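Local coordinates for protein walker-Type ATPase (Pyrococcus abyssi, PDB 2QEN) that is of unknown cellular function but binds ADP and magnesium, and probably works as a P-loop ATPase carrying a winged helix-turn-helix domain, at residues 177-182 with 324-329; 60-65 with 138-143; 275-278 with 283-286; 296-301 with 315-320. The protein carries 1 engineered substitution. All coordinates share one frame; numbering follows the deposited sequence.

Contact 1 (177-182 with 324-329)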
loop_
_atom_site.group_PDB
_atom_site.type_symbol
_atom_site.label_atom_id
_atom_site.label_comp_id
_atom_site.label_asym_id
_atom_site.label_seq_id
_atom_site.Cartn_x
_atom_site.Cartn_y
_atom_site.Cartn_z
ATOM N N LEU A 177 3.766 5.553 8.156
ATOM C CA LEU A 177 4.520 4.348 8.468
ATOM C C LEU A 177 5.811 4.727 9.191
ATOM O O LEU A 177 6.068 4.205 10.263
ATOM C CB LEU A 177 4.764 3.455 7.228
ATOM C CG LEU A 177 5.513 2.136 7.477
ATOM C CD1 LEU A 177 4.819 1.293 8.559
ATOM C CD2 LEU A 177 5.693 1.296 6.192
ATOM N N HIS A 178 6.596 5.642 8.626
ATOM C CA HIS A 178 7.796 6.152 9.302
ATOM C C HIS A 178 7.490 6.682 10.712
ATOM O O HIS A 178 8.298 6.507 11.624
ATOM C CB HIS A 178 8.486 7.268 8.499
ATOM C CG HIS A 178 9.002 6.843 7.155
ATOM N ND1 HIS A 178 9.808 5.736 6.973
ATOM C CD2 HIS A 178 8.852 7.403 5.928
ATOM C CE1 HIS A 178 10.113 5.622 5.691
ATOM N NE2 HIS A 178 9.545 6.620 5.034
ATOM N N ASP A 179 6.342 7.336 10.883
ATOM C CA ASP A 179 5.940 7.874 12.186
ATOM C C ASP A 179 5.699 6.754 13.190
ATOM O O ASP A 179 6.121 6.856 14.326
ATOM C CB ASP A 179 4.672 8.742 12.085
ATOM C CG ASP A 179 4.969 10.207 11.817
ATOM O OD1 ASP A 179 6.154 10.594 11.729
ATOM O OD2 ASP A 179 3.991 10.986 11.701
ATOM N N PHE A 180 5.000 5.708 12.766
ATOM C CA PHE A 180 4.683 4.556 13.623
ATOM C C PHE A 180 5.940 3.832 14.125
ATOM O O PHE A 180 6.028 3.502 15.302
ATOM C CB PHE A 180 3.740 3.584 12.886
ATOM C CG PHE A 180 3.598 2.236 13.541
ATOM C CD1 PHE A 180 3.161 2.121 14.865
ATOM C CD2 PHE A 180 3.863 1.074 12.816
ATOM C CE1 PHE A 180 3.017 0.863 15.477
ATOM C CE2 PHE A 180 3.731 -0.198 13.409
ATOM C CZ PHE A 180 3.303 -0.300 14.749
ATOM N N LEU A 181 6.899 3.600 13.228
ATOM C CA LEU A 181 8.133 2.866 13.554
ATOM C C LEU A 181 9.075 3.624 14.508
ATOM O O LEU A 181 9.660 3.012 15.413
ATOM C CB LEU A 181 8.868 2.438 12.273
ATOM C CG LEU A 181 8.109 1.504 11.315
ATOM C CD1 LEU A 181 8.943 1.210 10.074
ATOM C CD2 LEU A 181 7.695 0.194 11.994
ATOM N N LYS A 182 9.200 4.939 14.295
ATOM C CA LYS A 182 10.000 5.860 15.134
ATOM C C LYS A 182 11.447 5.429 15.336
ATOM O O LYS A 182 11.937 5.444 16.460
ATOM C CB LYS A 182 9.357 6.060 16.514
ATOM C CG LYS A 182 8.008 6.705 16.506
ATOM C CD LYS A 182 7.337 6.615 17.864
ATOM C CE LYS A 182 5.995 7.348 17.844
ATOM N NZ LYS A 182 6.012 8.577 16.986
ATOM N N LEU A 324 -1.300 15.702 5.290
ATOM C CA LEU A 324 -1.633 15.361 3.908
ATOM C C LEU A 324 -0.462 14.739 3.149
ATOM O O LEU A 324 -0.647 13.793 2.370
ATOM C CB LEU A 324 -2.111 16.636 3.196
ATOM C CG LEU A 324 -3.586 16.836 2.809
ATOM C CD1 LEU A 324 -4.630 15.842 3.417
ATOM C CD2 LEU A 324 -4.006 18.308 2.920
ATOM N N LYS A 325 0.738 15.266 3.381
ATOM C CA LYS A 325 1.973 14.685 2.848
ATOM C C LYS A 325 2.301 13.297 3.426
ATOM O O LYS A 325 2.681 12.373 2.676
ATOM C CB LYS A 325 3.152 15.637 3.105
ATOM C CG LYS A 325 3.143 16.914 2.253
ATOM C CD LYS A 325 4.032 18.022 2.873
ATOM C CE LYS A 325 5.517 17.794 2.644
ATOM N NZ LYS A 325 6.391 18.875 3.253
ATOM N N LYS A 326 2.157 13.159 4.750
ATOM C CA LYS A 326 2.401 11.905 5.473
ATOM C C LYS A 326 1.396 10.816 5.095
ATOM O O LYS A 326 1.711 9.622 5.135
ATOM C CB LYS A 326 2.310 12.129 6.985
ATOM C CG LYS A 326 3.454 12.929 7.607
ATOM C CD LYS A 326 3.179 13.141 9.099
ATOM C CE LYS A 326 4.187 14.088 9.759
ATOM N NZ LYS A 326 5.294 13.309 10.374
ATOM N N MET A 327 0.179 11.242 4.771
ATOM C CA MET A 327 -0.859 10.351 4.268
ATOM C C MET A 327 -0.655 10.084 2.776
ATOM O O MET A 327 -1.361 9.273 2.193
ATOM C CB MET A 327 -2.247 10.978 4.499
ATOM C CG MET A 327 -2.914 10.646 5.844
ATOM S SD MET A 327 -4.364 11.709 6.111
ATOM C CE MET A 327 -5.594 10.524 6.580
ATOM N N ASN A 328 0.279 10.812 2.158
ATOM C CA ASN A 328 0.574 10.689 0.727
ATOM C C ASN A 328 -0.563 11.128 -0.223
ATOM O O ASN A 328 -0.645 10.644 -1.370
ATOM C CB ASN A 328 1.012 9.258 0.395
ATOM C CG ASN A 328 2.323 9.203 -0.364
ATOM O OD1 ASN A 328 2.870 10.230 -0.772
ATOM N ND2 ASN A 328 2.831 7.993 -0.564
ATOM N N TRP A 329 -1.435 12.030 0.233
ATOM C CA TRP A 329 -2.418 12.646 -0.683
ATOM C C TRP A 329 -1.673 13.587 -1.611
ATOM O O TRP A 329 -2.041 13.760 -2.779
ATOM C CB TRP A 329 -3.506 13.419 0.070
ATOM C CG TRP A 329 -4.551 12.513 0.675
ATOM C CD1 TRP A 329 -4.580 12.045 1.947
ATOM C CD2 TRP A 329 -5.711 11.973 0.022
ATOM N NE1 TRP A 329 -5.676 11.246 2.136
ATOM C CE2 TRP A 329 -6.392 11.184 0.974
ATOM C CE3 TRP A 329 -6.244 12.091 -1.265
ATOM C CZ2 TRP A 329 -7.579 10.504 0.681
ATOM C CZ3 TRP A 329 -7.426 11.414 -1.563
ATOM C CH2 TRP A 329 -8.084 10.632 -0.589
#

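Contact 2 (60-65 with 138-143)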
loop_
_atom_site.group_PDB
_atom_site.type_symbol
_atom_site.label_atom_id
_atom_site.label_comp_id
_atom_site.label_asym_id
_atom_site.label_seq_id
_atom_site.Cartn_x
_atom_site.Cartn_y
_atom_site.Cartn_z
ATOM N N ILE A 60 -0.509 -10.348 5.848
ATOM C CA ILE A 60 -1.550 -9.880 6.763
ATOM C C ILE A 60 -2.027 -8.486 6.348
ATOM O O ILE A 60 -1.252 -7.537 6.355
ATOM C CB ILE A 60 -1.050 -9.860 8.217
ATOM C CG1 ILE A 60 -0.622 -11.273 8.641
ATOM C CG2 ILE A 60 -2.150 -9.341 9.175
ATOM C CD1 ILE A 60 0.544 -11.290 9.555
ATOM N N ASP A 61 -3.308 -8.387 5.993
ATOM C CA ASP A 61 -3.947 -7.128 5.615
ATOM C C ASP A 61 -4.373 -6.351 6.875
ATOM O O ASP A 61 -5.418 -6.626 7.476
ATOM C CB ASP A 61 -5.153 -7.388 4.697
ATOM C CG ASP A 61 -5.645 -6.117 3.985
ATOM O OD1 ASP A 61 -5.515 -5.003 4.548
ATOM O OD2 ASP A 61 -6.162 -6.229 2.852
ATOM N N CYS A 62 -3.529 -5.390 7.254
ATOM C CA CYS A 62 -3.712 -4.576 8.455
ATOM C C CYS A 62 -4.892 -3.610 8.346
ATOM O O CYS A 62 -5.539 -3.305 9.352
ATOM C CB CYS A 62 -2.421 -3.814 8.774
ATOM S SG CYS A 62 -1.002 -4.914 9.050
ATOM N N ARG A 63 -5.172 -3.130 7.133
ATOM C CA ARG A 63 -6.332 -2.273 6.918
ATOM C C ARG A 63 -7.647 -3.038 7.144
ATOM O O ARG A 63 -8.542 -2.552 7.850
ATOM C CB ARG A 63 -6.284 -1.617 5.526
ATOM C CG ARG A 63 -7.534 -0.808 5.186
ATOM C CD ARG A 63 -7.156 0.481 4.503
ATOM N NE ARG A 63 -8.240 1.084 3.726
ATOM C CZ ARG A 63 -9.226 1.834 4.221
ATOM N NH1 ARG A 63 -9.328 2.066 5.529
ATOM N NH2 ARG A 63 -10.132 2.335 3.391
ATOM N N GLU A 64 -7.748 -4.232 6.560
ATOM C CA GLU A 64 -8.875 -5.142 6.792
ATOM C C GLU A 64 -9.034 -5.524 8.281
ATOM O O GLU A 64 -10.153 -5.761 8.731
ATOM C CB GLU A 64 -8.732 -6.391 5.897
ATOM C CG GLU A 64 -9.802 -7.479 6.066
ATOM C CD GLU A 64 -9.429 -8.833 5.411
ATOM O OE1 GLU A 64 -8.266 -9.016 4.959
ATOM O OE2 GLU A 64 -10.309 -9.728 5.364
ATOM N N LEU A 65 -7.933 -5.572 9.042
ATOM C CA LEU A 65 -8.015 -5.851 10.486
ATOM C C LEU A 65 -8.571 -4.661 11.269
ATOM O O LEU A 65 -9.283 -4.820 12.250
ATOM C CB LEU A 65 -6.645 -6.248 11.065
ATOM C CG LEU A 65 -6.147 -7.692 10.943
ATOM C CD1 LEU A 65 -4.680 -7.788 11.338
ATOM C CD2 LEU A 65 -6.978 -8.655 11.779
ATOM N N GLN A 138 0.945 0.703 8.768
ATOM C CA GLN A 138 0.698 1.916 9.555
ATOM C C GLN A 138 -0.595 1.806 10.378
ATOM O O GLN A 138 -0.763 2.527 11.371
ATOM C CB GLN A 138 0.708 3.188 8.680
ATOM C CG GLN A 138 -0.488 3.355 7.754
ATOM C CD GLN A 138 -0.303 2.680 6.400
ATOM O OE1 GLN A 138 0.645 1.928 6.185
ATOM N NE2 GLN A 138 -1.216 2.956 5.482
ATOM N N TYR A 139 -1.499 0.908 9.973
ATOM C CA TYR A 139 -2.722 0.676 10.738
ATOM C C TYR A 139 -2.492 -0.099 12.031
ATOM O O TYR A 139 -3.400 -0.235 12.843
ATOM C CB TYR A 139 -3.794 -0.013 9.892
ATOM C CG TYR A 139 -4.412 0.892 8.845
ATOM C CD1 TYR A 139 -5.469 1.729 9.161
ATOM C CD2 TYR A 139 -3.931 0.898 7.540
ATOM C CE1 TYR A 139 -6.047 2.571 8.196
ATOM C CE2 TYR A 139 -4.497 1.728 6.563
ATOM C CZ TYR A 139 -5.557 2.555 6.901
ATOM O OH TYR A 139 -6.106 3.385 5.953
ATOM N N LEU A 140 -1.279 -0.593 12.225
ATOM C CA LEU A 140 -0.938 -1.306 13.455
ATOM C C LEU A 140 -0.798 -0.346 14.634
ATOM O O LEU A 140 -0.721 -0.785 15.780
ATOM C CB LEU A 140 0.324 -2.165 13.273
ATOM C CG LEU A 140 0.211 -3.315 12.251
ATOM C CD1 LEU A 140 1.575 -4.037 12.052
ATOM C CD2 LEU A 140 -0.911 -4.331 12.605
ATOM N N ARG A 141 -0.798 0.957 14.351
ATOM C CA ARG A 141 -0.847 1.981 15.399
ATOM C C ARG A 141 -2.193 1.948 16.126
ATOM O O ARG A 141 -2.325 2.484 17.223
ATOM C CB ARG A 141 -0.523 3.384 14.844
ATOM C CG ARG A 141 -1.607 4.070 14.015
ATOM C CD ARG A 141 -1.072 5.376 13.434
ATOM N NE ARG A 141 -2.092 6.224 12.801
ATOM C CZ ARG A 141 -2.560 6.060 11.560
ATOM N NH1 ARG A 141 -2.124 5.052 10.802
ATOM N NH2 ARG A 141 -3.478 6.900 11.070
ATOM N N PHE A 142 -3.170 1.280 15.517
ATOM C CA PHE A 142 -4.492 1.085 16.123
ATOM C C PHE A 142 -4.614 -0.291 16.814
ATOM O O PHE A 142 -5.712 -0.744 17.149
ATOM C CB PHE A 142 -5.588 1.273 15.078
ATOM C CG PHE A 142 -5.629 2.658 14.487
ATOM C CD1 PHE A 142 -6.107 3.742 15.235
ATOM C CD2 PHE A 142 -5.204 2.881 13.185
ATOM C CE1 PHE A 142 -6.153 5.033 14.691
ATOM C CE2 PHE A 142 -5.256 4.163 12.621
ATOM C CZ PHE A 142 -5.729 5.249 13.385
ATOM N N TYR A 143 -3.471 -0.942 17.007
ATOM C CA TYR A 143 -3.389 -2.182 17.766
ATOM C C TYR A 143 -3.240 -1.885 19.262
ATOM O O TYR A 143 -2.443 -1.023 19.655
ATOM C CB TYR A 143 -2.200 -3.000 17.268
ATOM C CG TYR A 143 -1.950 -4.276 18.024
ATOM C CD1 TYR A 143 -1.199 -4.281 19.208
ATOM C CD2 TYR A 143 -2.443 -5.487 17.550
ATOM C CE1 TYR A 143 -0.967 -5.465 19.904
ATOM C CE2 TYR A 143 -2.211 -6.670 18.229
ATOM C CZ TYR A 143 -1.475 -6.655 19.401
ATOM O OH TYR A 143 -1.253 -7.842 20.056
#

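Contact 3 (275-278 with 283-286)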
loop_
_atom_site.group_PDB
_atom_site.type_symbol
_atom_site.label_atom_id
_atom_site.label_comp_id
_atom_site.label_asym_id
_atom_site.label_seq_id
_atom_site.Cartn_x
_atom_site.Cartn_y
_atom_site.Cartn_z
ATOM N N GLU A 275 -14.537 11.240 2.217
ATOM C CA GLU A 275 -15.491 11.195 3.332
ATOM C C GLU A 275 -14.757 10.981 4.655
ATOM O O GLU A 275 -15.013 11.686 5.637
ATOM C CB GLU A 275 -16.510 10.058 3.156
ATOM C CG GLU A 275 -17.687 10.343 2.235
ATOM C CD GLU A 275 -18.782 9.269 2.313
ATOM O OE1 GLU A 275 -18.475 8.093 2.646
ATOM O OE2 GLU A 275 -19.962 9.600 2.044
ATOM N N GLU A 276 -13.860 9.993 4.669
ATOM C CA GLU A 276 -13.052 9.674 5.844
ATOM C C GLU A 276 -12.274 10.902 6.319
ATOM O O GLU A 276 -12.321 11.245 7.504
ATOM C CB GLU A 276 -12.102 8.493 5.564
ATOM C CG GLU A 276 -12.802 7.165 5.211
ATOM C CD GLU A 276 -11.831 6.008 4.908
ATOM O OE1 GLU A 276 -10.817 6.210 4.196
ATOM O OE2 GLU A 276 -12.101 4.879 5.377
ATOM N N LEU A 277 -11.578 11.562 5.389
ATOM C CA LEU A 277 -10.819 12.778 5.683
ATOM C C LEU A 277 -11.693 13.919 6.201
ATOM O O LEU A 277 -11.304 14.613 7.138
ATOM C CB LEU A 277 -10.067 13.267 4.436
ATOM C CG LEU A 277 -8.607 12.899 4.180
ATOM C CD1 LEU A 277 -8.112 13.646 2.940
ATOM C CD2 LEU A 277 -7.736 13.242 5.377
ATOM N N ARG A 278 -12.855 14.112 5.574
ATOM C CA ARG A 278 -13.766 15.209 5.901
ATOM C C ARG A 278 -14.247 15.113 7.347
ATOM O O ARG A 278 -14.447 16.127 8.002
ATOM C CB ARG A 278 -14.960 15.218 4.939
ATOM C CG ARG A 278 -15.851 16.465 4.991
ATOM C CD ARG A 278 -17.318 16.055 5.223
ATOM N NE ARG A 278 -17.625 14.766 4.601
ATOM C CZ ARG A 278 -18.528 13.894 5.045
ATOM N NH1 ARG A 278 -19.246 14.150 6.136
ATOM N NH2 ARG A 278 -18.715 12.753 4.393
ATOM N N ARG A 283 -11.418 20.919 6.482
ATOM C CA ARG A 283 -10.234 21.603 5.960
ATOM C C ARG A 283 -9.369 20.768 5.009
ATOM O O ARG A 283 -8.931 21.270 3.978
ATOM C CB ARG A 283 -9.388 22.127 7.123
ATOM C CG ARG A 283 -9.452 23.633 7.355
ATOM C CD ARG A 283 -10.737 24.269 6.859
ATOM N NE ARG A 283 -11.702 24.277 7.932
ATOM C CZ ARG A 283 -13.007 24.085 7.795
ATOM N NH1 ARG A 283 -13.561 23.865 6.608
ATOM N NH2 ARG A 283 -13.754 24.111 8.875
ATOM N N TYR A 284 -9.120 19.506 5.354
ATOM C CA TYR A 284 -8.324 18.600 4.500
ATOM C C TYR A 284 -8.811 18.576 3.060
ATOM O O TYR A 284 -8.020 18.708 2.146
ATOM C CB TYR A 284 -8.323 17.168 5.041
ATOM C CG TYR A 284 -7.438 16.921 6.238
ATOM C CD1 TYR A 284 -6.093 17.300 6.233
ATOM C CD2 TYR A 284 -7.936 16.261 7.363
ATOM C CE1 TYR A 284 -5.270 17.050 7.332
ATOM C CE2 TYR A 284 -7.131 16.012 8.466
ATOM C CZ TYR A 284 -5.799 16.412 8.447
ATOM O OH TYR A 284 -5.001 16.172 9.542
ATOM N N VAL A 285 -10.116 18.401 2.873
ATOM C CA VAL A 285 -10.706 18.320 1.534
ATOM C C VAL A 285 -10.699 19.672 0.810
ATOM O O VAL A 285 -10.484 19.729 -0.404
ATOM C CB VAL A 285 -12.121 17.718 1.557
ATOM C CG1 VAL A 285 -12.635 17.523 0.139
ATOM C CG2 VAL A 285 -12.103 16.390 2.287
ATOM N N ASP A 286 -10.929 20.740 1.571
ATOM C CA ASP A 286 -10.822 22.118 1.081
ATOM C C ASP A 286 -9.421 22.400 0.524
ATOM O O ASP A 286 -9.287 23.014 -0.531
ATOM C CB ASP A 286 -11.144 23.114 2.201
ATOM C CG ASP A 286 -12.652 23.217 2.509
ATOM O OD1 ASP A 286 -13.494 22.645 1.780
ATOM O OD2 ASP A 286 -12.997 23.899 3.500
#

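Contact 4 (296-301 with 315-320)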
loop_
_atom_site.group_PDB
_atom_site.type_symbol
_atom_site.label_atom_id
_atom_site.label_comp_id
_atom_site.label_asym_id
_atom_site.label_seq_id
_atom_site.Cartn_x
_atom_site.Cartn_y
_atom_site.Cartn_z
ATOM N N ASN A 296 -1.534 26.127 -5.439
ATOM C CA ASN A 296 -0.569 25.081 -5.105
ATOM C C ASN A 296 0.720 25.641 -4.452
ATOM O O ASN A 296 1.792 25.013 -4.455
ATOM C CB ASN A 296 -0.248 24.305 -6.383
ATOM C CG ASN A 296 0.341 25.178 -7.440
ATOM O OD1 ASN A 296 0.580 26.360 -7.203
ATOM N ND2 ASN A 296 0.605 24.610 -8.612
ATOM N N ARG A 297 0.586 26.843 -3.908
ATOM C CA ARG A 297 1.609 27.457 -3.072
ATOM C C ARG A 297 0.927 27.956 -1.801
ATOM O O ARG A 297 -0.270 28.248 -1.809
ATOM C CB ARG A 297 2.327 28.585 -3.823
ATOM C CG ARG A 297 3.396 28.057 -4.788
ATOM C CD ARG A 297 3.750 29.055 -5.890
ATOM N NE ARG A 297 2.821 28.921 -7.012
ATOM C CZ ARG A 297 2.985 28.095 -8.046
ATOM N NH1 ARG A 297 4.070 27.323 -8.134
ATOM N NH2 ARG A 297 2.060 28.049 -9.000
ATOM N N TRP A 298 1.687 28.006 -0.716
ATOM C CA TRP A 298 1.194 28.382 0.604
ATOM C C TRP A 298 0.206 29.547 0.628
ATOM O O TRP A 298 -0.928 29.395 1.089
ATOM C CB TRP A 298 2.385 28.706 1.507
ATOM C CG TRP A 298 2.033 29.040 2.922
ATOM C CD1 TRP A 298 1.598 30.253 3.413
ATOM C CD2 TRP A 298 2.123 28.161 4.049
ATOM N NE1 TRP A 298 1.407 30.166 4.776
ATOM C CE2 TRP A 298 1.723 28.897 5.191
ATOM C CE3 TRP A 298 2.499 26.817 4.204
ATOM C CZ2 TRP A 298 1.692 28.333 6.479
ATOM C CZ3 TRP A 298 2.461 26.255 5.485
ATOM C CH2 TRP A 298 2.050 27.020 6.606
ATOM N N SER A 299 0.655 30.717 0.186
ATOM C CA SER A 299 -0.203 31.917 0.188
ATOM C C SER A 299 -1.387 31.772 -0.757
ATOM O O SER A 299 -2.450 32.330 -0.499
ATOM C CB SER A 299 0.591 33.176 -0.178
ATOM O OG SER A 299 1.125 33.046 -1.481
ATOM N N LEU A 300 -1.207 31.040 -1.851
ATOM C CA LEU A 300 -2.305 30.799 -2.798
ATOM C C LEU A 300 -3.441 30.026 -2.119
ATOM O O LEU A 300 -4.609 30.395 -2.253
ATOM C CB LEU A 300 -1.826 30.068 -4.057
ATOM C CG LEU A 300 -0.909 30.811 -5.041
ATOM C CD1 LEU A 300 -0.408 29.860 -6.157
ATOM C CD2 LEU A 300 -1.547 32.076 -5.650
ATOM N N ILE A 301 -3.063 28.990 -1.363
ATOM C CA ILE A 301 -3.987 28.128 -0.620
ATOM C C ILE A 301 -4.697 28.910 0.472
ATOM O O ILE A 301 -5.918 28.860 0.598
ATOM C CB ILE A 301 -3.260 26.905 0.038
ATOM C CG1 ILE A 301 -2.812 25.896 -1.022
ATOM C CG2 ILE A 301 -4.189 26.217 1.066
ATOM C CD1 ILE A 301 -1.798 24.889 -0.517
ATOM N N PRO A 315 0.117 28.145 11.796
ATOM C CA PRO A 315 0.468 26.854 12.412
ATOM C C PRO A 315 -0.492 25.694 12.067
ATOM O O PRO A 315 -0.035 24.585 11.850
ATOM C CB PRO A 315 0.465 27.167 13.920
ATOM C CG PRO A 315 0.716 28.664 13.986
ATOM C CD PRO A 315 -0.045 29.205 12.819
ATOM N N ARG A 316 -1.797 25.953 12.007
ATOM C CA ARG A 316 -2.772 24.929 11.591
ATOM C C ARG A 316 -2.563 24.490 10.150
ATOM O O ARG A 316 -2.513 23.288 9.857
ATOM C CB ARG A 316 -4.210 25.433 11.748
ATOM C CG ARG A 316 -5.031 24.663 12.742
ATOM C CD ARG A 316 -5.427 23.282 12.207
ATOM N NE ARG A 316 -6.814 23.250 11.730
ATOM C CZ ARG A 316 -7.605 22.174 11.779
ATOM N NH1 ARG A 316 -7.162 21.027 12.285
ATOM N NH2 ARG A 316 -8.853 22.248 11.331
ATOM N N LEU A 317 -2.431 25.469 9.256
ATOM C CA LEU A 317 -2.184 25.181 7.850
ATOM C C LEU A 317 -0.946 24.300 7.658
ATOM O O LEU A 317 -0.965 23.374 6.850
ATOM C CB LEU A 317 -2.093 26.467 7.005
ATOM C CG LEU A 317 -1.885 26.197 5.493
ATOM C CD1 LEU A 317 -3.013 25.340 4.922
ATOM C CD2 LEU A 317 -1.693 27.496 4.691
ATOM N N TYR A 318 0.115 24.594 8.407
ATOM C CA TYR A 318 1.354 23.832 8.327
ATOM C C TYR A 318 1.119 22.377 8.735
ATOM O O TYR A 318 1.569 21.452 8.045
ATOM C CB TYR A 318 2.468 24.462 9.188
ATOM C CG TYR A 318 3.763 23.668 9.155
ATOM C CD1 TYR A 318 4.728 23.899 8.167
ATOM C CD2 TYR A 318 4.017 22.671 10.097
ATOM C CE1 TYR A 318 5.922 23.157 8.122
ATOM C CE2 TYR A 318 5.198 21.918 10.059
ATOM C CZ TYR A 318 6.149 22.169 9.067
ATOM O OH TYR A 318 7.329 21.435 9.039
ATOM N N ALA A 319 0.416 22.193 9.857
ATOM C CA ALA A 319 0.088 20.857 10.365
ATOM C C ALA A 319 -0.785 20.077 9.371
ATOM O O ALA A 319 -0.497 18.923 9.061
ATOM C CB ALA A 319 -0.575 20.957 11.734
ATOM N N LEU A 320 -1.817 20.729 8.847
ATOM C CA LEU A 320 -2.718 20.116 7.864
ATOM C C LEU A 320 -1.983 19.629 6.609
ATOM O O LEU A 320 -2.200 18.504 6.160
ATOM C CB LEU A 320 -3.858 21.080 7.468
ATOM C CG LEU A 320 -4.879 21.448 8.564
ATOM C CD1 LEU A 320 -5.728 22.656 8.205
ATOM C CD2 LEU A 320 -5.769 20.274 8.943
#

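Contact 1 (177-182 with 324-329)
Asp179 sits in the last turn of helix 174-181 and Lys326 on helix 314-326, with their CA atoms 8.6 Å apart. Between these two residues only the side chains meet; close by, a backbone hydrogen bond links Lys326 to Leu176. Lys326 NZ meets Asp179 OD2 at 3.0 Å in a salt bridge. It approaches this oxygen on the syn side, only 17° out of the carboxylate plane. A second bond, from Lys326 NZ to Asp179 OD1, is weak at 3.2 Å. The ammonium group therefore straddles both oxygens but favours OD2. The lysine chain runs extended through chi2 and chi3 and then bends at chi4 (-94°), which turns NZ onto the acid. The two side chains meet nearly at right angles. Lys326 CD also comes close, 3.5 Å from Asp179 OD2. Just beyond, Asn328 takes a positive phi and closes the helix with a Schellman motif. Its ND2 is bonded to Ser172 O. The contact joins the ATPase part to the probable winged-helix part of the chain. Both partners are partly exposed, so solvent probably softens the attraction between the two charges.

Contact 2 (60-65 with 138-143)
The loop after the probable Walker B strand, 130-135, meets the start of helix 62-67: Cys62 and Arg63 pack on Tyr139 and Leu140. Asp135 and Glu136, at and just after the strand end, are known magnesium-binding positions, although they do not hold the ion in this model. Cys62 SG touches Leu140 CD2 at 3.6 Å, and Cys62 CB lies 4.2 Å from Tyr139 CB. The thiol is set beside the backbone N (chi1 -59°), which directs it at the leucine branch. Arg63 and Tyr139 lie side by side and point the same way. Arg63 CB sits over one face of the Tyr139 ring, 4.3 Å from its centroid, in a CH-pi contact. Farther out, Arg63 CD reaches Tyr139 OH at 3.4 Å. The guanidinium and ring planes are 21° apart, and no hydrogen bond links the two residues. Each segment is braced internally. Asp61 caps its helix by accepting from Glu64 N at OD1, 3.1 Å, from above the carboxylate plane. Arg141 NH1 bonds to Gln138 O at 2.9 Å, curling the side chain back over its own 3-10 turn. Leu140 also packs on Phe134 of strand 130-135 and on Leu151 and Phe155 of helix 149-161. Ile60 continues the parallel sheet through backbone bonds to Ala133 and Asp135, and Tyr66 of helix 62-67 meets the Tyr139 ring.

Contact 3 (275-278 with 283-286)
Leu277 is the first residue of 275-278 to meet 283-286, and it lies level with Tyr284. Its CD2 touches Tyr284 CD2 at 3.6 Å. The methyl comes at an oblique slant to the ring, and the Leu277 side chain runs roughly perpendicular to that of Tyr284. Both leucine methyls lie near the stem, Leu277 CD2 4.0 Å and CD1 4.1 Å from Tyr284 CB. The backbone helps too: Leu277 O lies in the ring plane, at the edge, 3.8 Å from Tyr284 CD2. Leu277 CB also faces Val285 CG2 at 4.3 Å. Arg278 comes next, level with Val285. Only the root of this long side chain takes part, Arg278 CB lying 4.1 Å from Val285 CG2. That valine methyl stands beside its own backbone N, where it can meet both Leu277 and Arg278. The arginine chain bends at chi2 and chi3 and carries its guanidinium away from the contact. On the second helix, Arg283 NH1 and Asp286 OD2 form a salt bridge at 3.2 Å. The Tyr284 hydroxyl is bonded to Arg280, in the last turn of helix 255-280. Leu277 and Tyr284 both also pack on Leu324 of helix 314-326. The two helices follow each other with Ser281 between them and pack together through this apolar contact. Here the long helix 255-280 leads into the first helix of the probable winged helix-turn-helix domain.

Contact 4 (296-301 with 315-320)
Trp298 and Leu317 make the main contact, methyl against ring face. Leu317 CD2 lies 3.8 Å from the centroid of the Trp298 six-membered ring, 15° off its normal, in a CH-pi contact. With CG anti to the backbone N (chi1 -177°), the indole reaches out from the start of helix 298-307 to helix 314-326. The two side chains extend from their own helices and overlap, running in opposite senses. The other leucine branch, Leu317 CD1, touches Ile301 CG2 at 4.1 Å. At the outer rim of the indole, Trp298 CH2 meets Tyr318 CB at 3.7 Å, with CB in the indole plane. Trp298 CZ3 in turn comes to the edge of the Tyr318 ring. Farther out, Trp298 NE1 is hydrogen-bonded to Glu314, which helps fix the rotation of the indole. Tyr337 of strand 336-339 packs on both Trp298 and Ile301, and Ile287 of helix 282-292 packs on Leu317. Helices 298-307 and 314-326 are consistent with the second and third of a winged helix-turn-helix, with 330-333 and 336-339 probably the wing. Dispersion and CH-pi forces hold this contact. The indole N-H keeps a partner, the Glu314 carboxylate one residue before 315-320.

Overall arrangement
Contact 2 belongs to the ATPase part, beside the magnesium site, while contacts 3 and 4 belong to the helical C-terminal part. Contact 1 spans the two. It is a surface contact, a charged, hydrogen-bonded pair; the other three are partly buried and mainly apolar. Contacts 1 and 4 share helix 314-326, contact 4 using its earlier turns. Contact 3 packs against the residues of both, on Leu324 and Leu320. Contact 2 adjoins contact 1 through Phe180 on Leu140. Contacts 2 and 4 do not touch; their centres are about 30 Å apart. Along the chain, contacts 3 and 4 are nested inside the loop closed by contact 1.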